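Local coordinates for polysialic acid O-acetyltransferase (Escherichia coli, PDB 3JQY), which catalyses the transfer of acetyl groups from acetyl-CoA to the O7 or O9 hydroxyls of polymeric sialic acid in the bacterial capsule, at residues K54-G59 with T76-G81; N60-I65 with D82-R87. All coordinates share one frame; numbering follows the deposited sequence.

Contact 1 (K54-G59 with T76-G81); sequences KVQFNG and TVIFRG
Phe57 and Phe79 meet flank to flank on the buried side of two parallel strands, and their rings show how a beta-helix fills its core by stacking like residues from one coil to the next. The planes are only 12° apart, but the rings are slid so far along each other, with centroids 5.0 Å apart, that they barely overlap; Phe57 CD1 nevertheless comes to 3.4 Å from Phe79 CD1. Both rings lean the same way because in each residue CG stands anti to the carbonyl carbon (chi1 -67° in Phe57, -71° in Phe79). One methyl of Val55 meets both rings: CG2 lies over the rim of one face of Phe57 and, in the plane of the Phe79 ring, at its edge, 4.0 Å from Phe79 CE1.

The backbones fix this match. Each residue of 54-58 pairs with the one 22 positions later, and the bonds alternate across the gap as parallel strands require. Phe79 N reaches Gln56 O at 2.8 Å, and Asn58 N reaches Phe79 O at 2.7 Å. Just past the end of strand 76-80, Gly81 N bonds to Asn58 O.

The other face carries Lys54, Gln56, Asn58, Thr76, Ile78 and Arg80. Ile78 CG2 sits over the centre of the Arg80 guanidinium, 3.9 Å above its plane. Gln56 NE2 turns to Asp34 on the neighbouring strand 31-35 and makes a weak bond to Asn58 OD1. At the turn, Gly59 CA approaches Gly81 O at 3.2 Å, where a side chain on Gly59 would collide with that carbonyl. The chemistry is thus divided by face: aromatic and aliphatic carbon inside, mostly polar and charged groups outside, with Ile78 among them, and backbone hydrogen bonds linking the coils in between.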
ATOM      1  N   LYS B  54      14.288  20.897  -3.075  1.00 14.73           N
ATOM      2  CA  LYS B  54      15.626  20.602  -3.571  1.00 18.99           C
ATOM      3  C   LYS B  54      15.638  20.307  -5.069  1.00 16.45           C
ATOM      4  O   LYS B  54      14.736  19.658  -5.587  1.00 17.90           O
ATOM      5  CB  LYS B  54      16.206  19.412  -2.803  1.00 21.95           C
ATOM      6  CG  LYS B  54      16.412  19.683  -1.315  1.00 27.50           C
ATOM      7  CD  LYS B  54      16.172  18.436  -0.464  1.00 43.79           C
ATOM      8  CE  LYS B  54      17.025  17.260  -0.919  1.00 43.10           C
ATOM      9  NZ  LYS B  54      18.473  17.601  -0.965  1.00 54.93           N
ATOM     10  N   VAL B  55      16.662  20.803  -5.756  1.00 20.38           N
ATOM     11  CA  VAL B  55      16.907  20.417  -7.136  1.00 18.41           C
ATOM     12  C   VAL B  55      18.338  19.893  -7.241  1.00 19.47           C
ATOM     13  O   VAL B  55      19.278  20.487  -6.704  1.00 17.97           O
ATOM     14  CB  VAL B  55      16.657  21.571  -8.127  1.00 18.95           C
ATOM     15  CG1 VAL B  55      17.527  22.762  -7.795  1.00 25.42           C
ATOM     16  CG2 VAL B  55      16.913  21.112  -9.564  1.00 17.83           C
ATOM     17  N   GLN B  56      18.475  18.751  -7.898  1.00 14.95           N
ATOM     18  CA  GLN B  56      19.753  18.084  -8.060  1.00 16.18           C
ATOM     19  C   GLN B  56      19.966  17.826  -9.541  1.00 14.51           C
ATOM     20  O   GLN B  56      19.195  17.102 -10.161  1.00 15.48           O
ATOM     21  CB  GLN B  56      19.752  16.759  -7.292  1.00 17.51           C
ATOM     22  CG  GLN B  56      21.004  15.922  -7.472  1.00 24.45           C
ATOM     23  CD  GLN B  56      22.158  16.423  -6.639  1.00 30.78           C
ATOM     24  OE1 GLN B  56      22.027  16.612  -5.427  1.00 35.12           O
ATOM     25  NE2 GLN B  56      23.303  16.636  -7.279  1.00 27.27           N
ATOM     26  N   PHE B  57      21.005  18.423 -10.112  1.00 13.02           N
ATOM     27  CA  PHE B  57      21.351  18.188 -11.509  1.00 14.26           C
ATOM     28  C   PHE B  57      22.518  17.210 -11.567  1.00 19.26           C
ATOM     29  O   PHE B  57      23.651  17.578 -11.250  1.00 19.38           O
ATOM     30  CB  PHE B  57      21.784  19.493 -12.194  1.00 13.48           C
ATOM     31  CG  PHE B  57      20.681  20.521 -12.355  1.00 15.76           C
ATOM     32  CD1 PHE B  57      19.716  20.376 -13.340  1.00 13.21           C
ATOM     33  CD2 PHE B  57      20.648  21.653 -11.556  1.00 19.34           C
ATOM     34  CE1 PHE B  57      18.723  21.321 -13.508  1.00 14.66           C
ATOM     35  CE2 PHE B  57      19.658  22.608 -11.718  1.00 17.87           C
ATOM     36  CZ  PHE B  57      18.694  22.443 -12.699  1.00 16.30           C
ATOM     37  N   ASN B  58      22.241  15.969 -11.954  1.00 14.66           N
ATOM     38  CA  ASN B  58      23.290  14.968 -12.150  1.00 17.28           C
ATOM     39  C   ASN B  58      23.460  14.692 -13.640  1.00 21.61           C
ATOM     40  O   ASN B  58      23.356  13.549 -14.089  1.00 26.60           O
ATOM     41  CB  ASN B  58      22.945  13.654 -11.443  1.00 16.19           C
ATOM     42  CG  ASN B  58      23.046  13.743  -9.931  1.00 16.82           C
ATOM     43  OD1 ASN B  58      23.781  14.562  -9.389  1.00 20.88           O
ATOM     44  ND2 ASN B  58      22.301  12.885  -9.242  1.00 20.92           N
ATOM     45  N   GLY B  59      23.712  15.749 -14.400  1.00 18.17           N
ATOM     46  CA  GLY B  59      23.827  15.657 -15.843  1.00 16.18           C
ATOM     47  C   GLY B  59      23.898  17.045 -16.450  1.00 13.13           C
ATOM     48  O   GLY B  59      23.992  18.033 -15.733  1.00 17.01           O
ATOM     49  N   THR B  76      11.432  17.439  -4.243  1.00 13.72           N
ATOM     50  CA  THR B  76      12.786  17.144  -4.702  1.00 12.83           C
ATOM     51  C   THR B  76      12.701  16.799  -6.180  1.00 16.30           C
ATOM     52  O   THR B  76      11.939  15.916  -6.569  1.00 16.06           O
ATOM     53  CB  THR B  76      13.411  15.950  -3.949  1.00 17.43           C
ATOM     54  OG1 THR B  76      13.436  16.220  -2.543  1.00 17.88           O
ATOM     55  CG2 THR B  76      14.846  15.691  -4.436  1.00 18.52           C
ATOM     56  N   VAL B  77      13.460  17.517  -6.999  1.00 14.55           N
ATOM     57  CA  VAL B  77      13.537  17.240  -8.430  1.00 13.71           C
ATOM     58  C   VAL B  77      14.955  16.804  -8.755  1.00 13.57           C
ATOM     59  O   VAL B  77      15.904  17.551  -8.534  1.00 14.21           O
ATOM     60  CB  VAL B  77      13.184  18.478  -9.278  1.00 14.25           C
ATOM     61  CG1 VAL B  77      13.193  18.120 -10.742  1.00 13.77           C
ATOM     62  CG2 VAL B  77      11.824  19.034  -8.874  1.00 12.69           C
ATOM     63  N   ILE B  78      15.095  15.577  -9.246  1.00 13.31           N
ATOM     64  CA  ILE B  78      16.408  15.044  -9.575  1.00 11.63           C
ATOM     65  C   ILE B  78      16.520  14.845 -11.074  1.00 11.81           C
ATOM     66  O   ILE B  78      15.650  14.227 -11.691  1.00 13.33           O
ATOM     67  CB  ILE B  78      16.677  13.710  -8.860  1.00 13.78           C
ATOM     68  CG1 ILE B  78      16.571  13.895  -7.348  1.00 14.94           C
ATOM     69  CG2 ILE B  78      18.052  13.170  -9.258  1.00 15.30           C
ATOM     70  CD1 ILE B  78      16.687  12.612  -6.564  1.00 20.30           C
ATOM     71  N   PHE B  79      17.588  15.380 -11.655  1.00 12.39           N
ATOM     72  CA  PHE B  79      17.865  15.212 -13.081  1.00 11.31           C
ATOM     73  C   PHE B  79      19.004  14.215 -13.257  1.00 11.87           C
ATOM     74  O   PHE B  79      20.113  14.448 -12.770  1.00 17.14           O
ATOM     75  CB  PHE B  79      18.261  16.551 -13.715  1.00 13.19           C
ATOM     76  CG  PHE B  79      17.124  17.519 -13.849  1.00 15.14           C
ATOM     77  CD1 PHE B  79      16.908  18.493 -12.884  1.00 17.21           C
ATOM     78  CD2 PHE B  79      16.264  17.449 -14.930  1.00 12.82           C
ATOM     79  CE1 PHE B  79      15.858  19.387 -13.001  1.00 14.43           C
ATOM     80  CE2 PHE B  79      15.209  18.347 -15.057  1.00 14.76           C
ATOM     81  CZ  PHE B  79      15.007  19.312 -14.093  1.00 13.23           C
ATOM     82  N   ARG B  80      18.729  13.104 -13.932  1.00 11.11           N
ATOM     83  CA  ARG B  80      19.761  12.100 -14.216  1.00 14.21           C
ATOM     84  C   ARG B  80      20.059  12.100 -15.709  1.00 12.42           C
ATOM     85  O   ARG B  80      19.170  11.909 -16.533  1.00 14.31           O
ATOM     86  CB  ARG B  80      19.311  10.709 -13.759  1.00 14.60           C
ATOM     87  CG  ARG B  80      18.955  10.619 -12.278  1.00 19.32           C
ATOM     88  CD  ARG B  80      18.883   9.164 -11.836  1.00 19.48           C
ATOM     89  NE  ARG B  80      18.152   8.986 -10.582  1.00 23.31           N
ATOM     90  CZ  ARG B  80      18.652   9.247  -9.380  1.00 28.08           C
ATOM     91  NH1 ARG B  80      19.887   9.716  -9.256  1.00 30.53           N
ATOM     92  NH2 ARG B  80      17.906   9.049  -8.302  1.00 27.74           N
ATOM     93  N   GLY B  81      21.314  12.325 -16.070  1.00 16.36           N
ATOM     94  CA  GLY B  81      21.643  12.392 -17.475  1.00 16.74           C
ATOM     95  C   GLY B  81      21.285  13.749 -18.048  1.00 18.00           C
ATOM     96  O   GLY B  81      21.121  14.721 -17.304  1.00 16.88           O
TER

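Contact 2 (N60-I65 with D82-R87); sequences NNNKLI and DNNYVR
Strands 63-65 and 85-87 run parallel, the axes of these short segments approaching to 4.8 Å and only 2° apart in direction, with Lys63 paired with Tyr85, Leu64 with Val86 and Ile65 with Arg87. Ahead of them two turns of like shape lie one on the other. Asp82 sets its carboxylate beside the side-chain amide of Asn60, whose OD1 is taken by Ser38 N, and its own OD1 accepts Asn60 N at 2.8 Å from above the carboxylate plane; with CG anti to the carbonyl carbon (chi1 -50°), the group is brought up to that N-H. Replacing the carboxylate by the methyl of an alanine would probably cost Asn60 N this acceptor and leave the two turns less firmly tied. Asn61 and Asn83 both take left-handed backbone angles, and a water bridges Asn61 O to Asn84 O.

Such stacked corners join the flat sheets of a left-handed beta-helix, the fold of the hexapeptide-repeat transferases. Asn84 lies in the buried corner, where its OD1 accepts Ser104 N from the following coil and its ND2 reaches back to Arg80 O. Along the strands Leu64 CD1 touches Val86 CG1 at 3.7 Å on the inner face. Outside, Ile65 CD1 comes obliquely onto Tyr85, 3.6 Å from Tyr85 OH, while its CB and CG2 rest against Arg87 CG. Fully extended, the Arg87 chain carries NH2 to a salt bridge with Glu67.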
ATOM      1  N   ASN B  60      23.837  17.112 -17.775  1.00 14.66           N
ATOM      2  CA  ASN B  60      24.021  18.370 -18.491  1.00 15.00           C
ATOM      3  C   ASN B  60      22.793  18.816 -19.274  1.00 12.61           C
ATOM      4  O   ASN B  60      21.968  17.996 -19.680  1.00 14.66           O
ATOM      5  CB  ASN B  60      25.195  18.231 -19.463  1.00 23.58           C
ATOM      6  CG  ASN B  60      26.431  17.651 -18.805  1.00 24.11           C
ATOM      7  OD1 ASN B  60      26.773  18.008 -17.680  1.00 19.96           O
ATOM      8  ND2 ASN B  60      27.113  16.751 -19.512  1.00 25.54           N
ATOM      9  N   ASN B  61      22.694  20.124 -19.500  1.00 13.59           N
ATOM     10  CA  ASN B  61      21.689  20.685 -20.395  1.00 17.03           C
ATOM     11  C   ASN B  61      20.270  20.326 -19.994  1.00 13.22           C
ATOM     12  O   ASN B  61      19.421  20.064 -20.850  1.00 14.81           O
ATOM     13  CB  ASN B  61      21.963  20.255 -21.836  1.00 17.57           C
ATOM     14  CG  ASN B  61      23.328  20.705 -22.315  1.00 21.40           C
ATOM     15  OD1 ASN B  61      24.013  19.989 -23.045  1.00 34.29           O
ATOM     16  ND2 ASN B  61      23.739  21.892 -21.885  1.00 20.04           N
ATOM     17  N   ASN B  62      20.025  20.310 -18.688  1.00 13.04           N
ATOM     18  CA  ASN B  62      18.684  20.091 -18.156  1.00 16.13           C
ATOM     19  C   ASN B  62      18.012  21.421 -17.874  1.00 12.40           C
ATOM     20  O   ASN B  62      18.680  22.437 -17.722  1.00 13.55           O
ATOM     21  CB  ASN B  62      18.764  19.295 -16.857  1.00 12.08           C
ATOM     22  CG  ASN B  62      19.425  17.949 -17.045  1.00 13.38           C
ATOM     23  OD1 ASN B  62      20.549  17.724 -16.597  1.00 19.24           O
ATOM     24  ND2 ASN B  62      18.733  17.049 -17.714  1.00  9.27           N
ATOM     25  N   LYS B  63      16.686  21.415 -17.801  1.00 11.03           N
ATOM     26  CA  LYS B  63      15.955  22.623 -17.443  1.00 10.98           C
ATOM     27  C   LYS B  63      14.799  22.341 -16.494  1.00 12.26           C
ATOM     28  O   LYS B  63      13.981  21.449 -16.740  1.00 12.98           O
ATOM     29  CB  LYS B  63      15.447  23.348 -18.688  1.00 12.04           C
ATOM     30  CG  LYS B  63      14.952  24.776 -18.396  1.00 17.22           C
ATOM     31  CD  LYS B  63      14.623  25.533 -19.679  1.00 21.39           C
ATOM     32  CE  LYS B  63      14.189  26.963 -19.389  1.00 22.93           C
ATOM     33  NZ  LYS B  63      13.854  27.697 -20.642  1.00 28.21           N
ATOM     34  N   LEU B  64      14.755  23.103 -15.405  1.00 11.23           N
ATOM     35  CA  LEU B  64      13.623  23.101 -14.482  1.00 10.19           C
ATOM     36  C   LEU B  64      12.985  24.482 -14.507  1.00 10.53           C
ATOM     37  O   LEU B  64      13.665  25.486 -14.285  1.00 14.15           O
ATOM     38  CB  LEU B  64      14.078  22.777 -13.061  1.00 10.75           C
ATOM     39  CG  LEU B  64      13.042  22.973 -11.949  1.00  9.11           C
ATOM     40  CD1 LEU B  64      11.831  22.090 -12.189  1.00 13.48           C
ATOM     41  CD2 LEU B  64      13.645  22.700 -10.578  1.00 13.23           C
ATOM     42  N   ILE B  65      11.686  24.518 -14.782  1.00  9.20           N
ATOM     43  CA  ILE B  65      10.916  25.756 -14.786  1.00  9.80           C
ATOM     44  C   ILE B  65       9.774  25.618 -13.793  1.00 11.40           C
ATOM     45  O   ILE B  65       8.959  24.698 -13.901  1.00 12.93           O
ATOM     46  CB  ILE B  65      10.268  26.010 -16.157  1.00 11.82           C
ATOM     47  CG1 ILE B  65      11.332  26.207 -17.232  1.00 16.43           C
ATOM     48  CG2 ILE B  65       9.316  27.221 -16.085  1.00 15.67           C
ATOM     49  CD1 ILE B  65      10.778  26.091 -18.636  1.00 24.18           C
ATOM     50  N   ASP B  82      21.127  13.807 -19.368  1.00 17.17           N
ATOM     51  CA  ASP B  82      21.101  15.078 -20.090  1.00 15.06           C
ATOM     52  C   ASP B  82      19.777  15.368 -20.782  1.00 12.68           C
ATOM     53  O   ASP B  82      18.993  14.456 -21.061  1.00 17.59           O
ATOM     54  CB  ASP B  82      22.197  15.087 -21.166  1.00 19.32           C
ATOM     55  CG  ASP B  82      23.558  14.672 -20.637  1.00 25.98           C
ATOM     56  OD1 ASP B  82      23.809  14.805 -19.422  1.00 20.47           O
ATOM     57  OD2 ASP B  82      24.388  14.211 -21.450  1.00 32.84           O
ATOM     58  N   ASN B  83      19.553  16.648 -21.071  1.00 14.32           N
ATOM     59  CA  ASN B  83      18.458  17.075 -21.927  1.00 14.05           C
ATOM     60  C   ASN B  83      17.075  16.755 -21.369  1.00 14.01           C
ATOM     61  O   ASN B  83      16.126  16.555 -22.132  1.00 15.33           O
ATOM     62  CB  ASN B  83      18.614  16.467 -23.324  1.00 16.54           C
ATOM     63  CG  ASN B  83      19.950  16.811 -23.959  1.00 27.71           C
ATOM     64  OD1 ASN B  83      20.350  17.973 -23.989  1.00 30.20           O
ATOM     65  ND2 ASN B  83      20.646  15.800 -24.467  1.00 29.42           N
ATOM     66  N   ASN B  84      16.975  16.688 -20.045  1.00 13.40           N
ATOM     67  CA  ASN B  84      15.686  16.552 -19.369  1.00 11.60           C
ATOM     68  C   ASN B  84      15.017  17.908 -19.191  1.00 12.53           C
ATOM     69  O   ASN B  84      15.686  18.940 -19.196  1.00 13.46           O
ATOM     70  CB  ASN B  84      15.868  15.923 -17.981  1.00 12.91           C
ATOM     71  CG  ASN B  84      16.480  14.536 -18.040  1.00 14.14           C
ATOM     72  OD1 ASN B  84      15.824  13.575 -18.421  1.00 12.88           O
ATOM     73  ND2 ASN B  84      17.733  14.428 -17.632  1.00 11.57           N
ATOM     74  N   TYR B  85      13.698  17.895 -19.002  1.00 11.97           N
ATOM     75  CA  TYR B  85      12.897  19.119 -18.932  1.00 10.79           C
ATOM     76  C   TYR B  85      11.755  18.878 -17.960  1.00 11.69           C
ATOM     77  O   TYR B  85      11.015  17.905 -18.097  1.00 12.68           O
ATOM     78  CB  TYR B  85      12.332  19.432 -20.319  1.00 10.08           C
ATOM     79  CG  TYR B  85      11.425  20.645 -20.421  1.00 13.66           C
ATOM     80  CD1 TYR B  85      11.948  21.919 -20.611  1.00 19.59           C
ATOM     81  CD2 TYR B  85      10.042  20.507 -20.363  1.00 20.02           C
ATOM     82  CE1 TYR B  85      11.117  23.027 -20.726  1.00 22.00           C
ATOM     83  CE2 TYR B  85       9.204  21.606 -20.478  1.00 17.76           C
ATOM     84  CZ  TYR B  85       9.744  22.860 -20.656  1.00 25.90           C
ATOM     85  OH  TYR B  85       8.900  23.942 -20.765  1.00 27.22           O
ATOM     86  N   VAL B  86      11.635  19.744 -16.961  1.00 11.94           N
ATOM     87  CA  VAL B  86      10.522  19.685 -16.017  1.00 10.53           C
ATOM     88  C   VAL B  86       9.907  21.079 -15.926  1.00 12.74           C
ATOM     89  O   VAL B  86      10.613  22.064 -15.682  1.00 10.42           O
ATOM     90  CB  VAL B  86      10.980  19.231 -14.609  1.00 10.13           C
ATOM     91  CG1 VAL B  86       9.817  19.265 -13.612  1.00  8.47           C
ATOM     92  CG2 VAL B  86      11.590  17.827 -14.665  1.00 10.23           C
ATOM     93  N   ARG B  87       8.596  21.165 -16.140  1.00  9.51           N
ATOM     94  CA  ARG B  87       7.910  22.445 -16.053  1.00  9.99           C
ATOM     95  C   ARG B  87       6.682  22.315 -15.181  1.00 11.07           C
ATOM     96  O   ARG B  87       5.817  21.462 -15.426  1.00 11.58           O
ATOM     97  CB  ARG B  87       7.493  22.958 -17.431  1.00 12.12           C
ATOM     98  CG  ARG B  87       6.747  24.289 -17.382  1.00 14.25           C
ATOM     99  CD  ARG B  87       6.304  24.734 -18.785  1.00 15.55           C
ATOM    100  NE  ARG B  87       5.573  26.005 -18.752  1.00 20.37           N
ATOM    101  CZ  ARG B  87       5.051  26.602 -19.822  1.00 29.27           C
ATOM    102  NH1 ARG B  87       5.171  26.047 -21.021  1.00 30.51           N
ATOM    103  NH2 ARG B  87       4.402  27.756 -19.691  1.00 29.44           N
TER
HETATM  104  O   HOH W   1      16.374  20.485 -21.590  1.00 25.73           O
HETATM  105  O   HOH W   2      18.901  20.445 -24.122  1.00 36.37           O

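In the fold
Along the chain the segments alternate: 54-59 leads straight into 60-65, and one coil later 76-81 leads straight into 82-87. Contacts 1 and 2 are therefore two sides of the same pair of coils, joined at a corner, with centres about 9 Å apart. Contact 1 belongs to the sheet containing strands 53-58 and 71-80, contact 2 to that of strands 63-66 and 85-88. Phe79 connects them through the interior, its CD2 lying 3.4 Å from Asn84 CB. Repeating this step builds the prism. The side chain of Arg80 is about 11 Å from that of Gly146, a probable acetyl-CoA-binding residue, whereas contact 2 lies away from the probable acetyl-CoA-binding residues.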